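Local atomic coordinates of tannase (Lactobacillus plantarum, PDB entry 3WA7), a protein that hydrolyses the galloyl ester bonds of tannins as an alpha/beta-hydrolase, probably through a catalytic serine. Residues A138-R141 and Y142-N146. Sequence-based numbering, arbitrary orientation.
Sequences AAIR and YVKYN
Ala138 to Tyr145 form the last two turns of helix 131-145, joined by four successive i to i+4 backbone hydrogen bonds, and Asn146 is the first residue beyond them. Lys144 N to Ile140 O is the straightest (2.9 Å, N-H...O 174°), and Tyr145 N to Arg141 O, at 2.8 Å, is the last strong one. Asn146 then leaves helical geometry: its backbone N makes only a weak bond to Tyr142 O, but its ND2 donates a hydrogen bond to the same oxygen (2.9 Å) and lies 3.4 Å above the centre of the Tyr142 ring, covering an aromatic face. ND2 also reaches Leu5 O, while OD1 accepts from Phe7 N, tying the helix end to the N-terminal segment.

Along one flank Ile140 and Lys144 run side by side, CG2 of the isoleucine meeting Lys144 CD at 3.8 Å. With CG beside its own backbone N (chi1 -59°), Lys144 lays CG 3.3 Å from Ile140 O; a bend at chi3 then carries NZ to a hydrogen bond with Thr194 OG1 and a salt bridge with Asp196. Replacing Lys144 by an alanine removes the chain beside Ile140 and is likely to leave Thr194 and Asp196 without the ammonium group. Small Ala139 and branched Ile140 and Val143 suit the face packed on strands 69-72 and 157-160, whereas extended Arg141 forms salt bridges from NH1 to Glu182 and NH2 to Asp195. The helix thus joins an apolar seat on the central sheet to a charged flank, where the three carboxylates probably offset its basic side chains.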
loop_
_atom_site.group_PDB
_atom_site.type_symbol
_atom_site.label_atom_id
_atom_site.label_comp_id
_atom_site.label_asym_id
_atom_site.label_seq_id
_atom_site.Cartn_x
_atom_site.Cartn_y
_atom_site.Cartn_z
ATOM N N ALA A 138 -14.146 6.669 -5.805
ATOM C CA ALA A 138 -15.515 7.114 -5.565
ATOM C C ALA A 138 -15.573 7.862 -4.238
ATOM O O ALA A 138 -16.248 8.886 -4.123
ATOM C CB ALA A 138 -16.468 5.923 -5.533
ATOM N N ALA A 139 -14.864 7.347 -3.238
ATOM C CA ALA A 139 -14.839 7.985 -1.925
ATOM C C ALA A 139 -14.176 9.355 -2.026
ATOM O O ALA A 139 -14.633 10.321 -1.419
ATOM C CB ALA A 139 -14.095 7.109 -0.925
ATOM N N ILE A 140 -13.089 9.437 -2.788
ATOM C CA ILE A 140 -12.401 10.706 -2.974
ATOM C C ILE A 140 -13.327 11.691 -3.690
ATOM O O ILE A 140 -13.404 12.861 -3.317
ATOM C CB ILE A 140 -11.109 10.524 -3.794
ATOM C CG1 ILE A 140 -10.129 9.661 -2.999
ATOM C CG2 ILE A 140 -10.499 11.891 -4.134
ATOM C CD1 ILE A 140 -8.906 9.207 -3.797
ATOM N N ARG A 141 -14.038 11.225 -4.715
ATOM C CA ARG A 141 -14.953 12.112 -5.433
ATOM C C ARG A 141 -16.052 12.619 -4.504
ATOM O O ARG A 141 -16.457 13.776 -4.595
ATOM C CB ARG A 141 -15.571 11.400 -6.642
ATOM C CG ARG A 141 -14.536 11.039 -7.683
ATOM C CD ARG A 141 -15.147 10.611 -9.002
ATOM N NE ARG A 141 -14.088 10.465 -9.994
ATOM C CZ ARG A 141 -14.282 10.378 -11.304
ATOM N NH1 ARG A 141 -15.509 10.417 -11.807
ATOM N NH2 ARG A 141 -13.237 10.261 -12.113
ATOM N N TYR A 142 -16.528 11.757 -3.611
ATOM C CA TYR A 142 -17.569 12.154 -2.664
ATOM C C TYR A 142 -17.051 13.308 -1.808
ATOM O O TYR A 142 -17.739 14.306 -1.606
ATOM C CB TYR A 142 -17.950 10.989 -1.746
ATOM C CG TYR A 142 -18.996 11.366 -0.719
ATOM C CD1 TYR A 142 -20.357 11.318 -1.030
ATOM C CD2 TYR A 142 -18.622 11.841 0.540
ATOM C CE1 TYR A 142 -21.320 11.739 -0.112
ATOM C CE2 TYR A 142 -19.576 12.265 1.462
ATOM C CZ TYR A 142 -20.919 12.214 1.129
ATOM O OH TYR A 142 -21.857 12.656 2.030
ATOM N N VAL A 143 -15.833 13.157 -1.302
ATOM C CA VAL A 143 -15.224 14.183 -0.463
ATOM C C VAL A 143 -15.053 15.504 -1.205
ATOM O O VAL A 143 -15.478 16.555 -0.718
ATOM C CB VAL A 143 -13.845 13.720 0.063
ATOM C CG1 VAL A 143 -13.112 14.884 0.731
ATOM C CG2 VAL A 143 -14.028 12.584 1.055
ATOM N N LYS A 144 -14.443 15.447 -2.384
ATOM C CA LYS A 144 -14.196 16.653 -3.168
ATOM C C LYS A 144 -15.482 17.318 -3.652
ATOM O O LYS A 144 -15.556 18.545 -3.729
ATOM C CB LYS A 144 -13.263 16.330 -4.342
ATOM C CG LYS A 144 -11.917 15.766 -3.871
ATOM C CD LYS A 144 -10.893 15.620 -4.994
ATOM C CE LYS A 144 -10.290 16.956 -5.404
ATOM N NZ LYS A 144 -9.276 16.775 -6.496
ATOM N N TYR A 145 -16.492 16.511 -3.958
ATOM C CA TYR A 145 -17.782 17.032 -4.411
ATOM C C TYR A 145 -18.408 17.839 -3.284
ATOM O O TYR A 145 -19.162 18.789 -3.516
ATOM C CB TYR A 145 -18.714 15.872 -4.783
ATOM C CG TYR A 145 -20.107 16.282 -5.217
ATOM C CD1 TYR A 145 -20.299 17.123 -6.313
ATOM C CD2 TYR A 145 -21.237 15.799 -4.553
ATOM C CE1 TYR A 145 -21.581 17.472 -6.741
ATOM C CE2 TYR A 145 -22.525 16.143 -4.972
ATOM C CZ TYR A 145 -22.687 16.979 -6.068
ATOM O OH TYR A 145 -23.955 17.312 -6.498
ATOM N N ASN A 146 -18.076 17.455 -2.056
ATOM C CA ASN A 146 -18.623 18.113 -0.879
ATOM C C ASN A 146 -17.721 19.142 -0.216
ATOM O O ASN A 146 -17.821 19.386 0.983
ATOM C CB ASN A 146 -19.067 17.053 0.128
ATOM C CG ASN A 146 -20.398 16.431 -0.249
ATOM O OD1 ASN A 146 -21.433 17.099 -0.217
ATOM N ND2 ASN A 146 -20.378 15.157 -0.621
#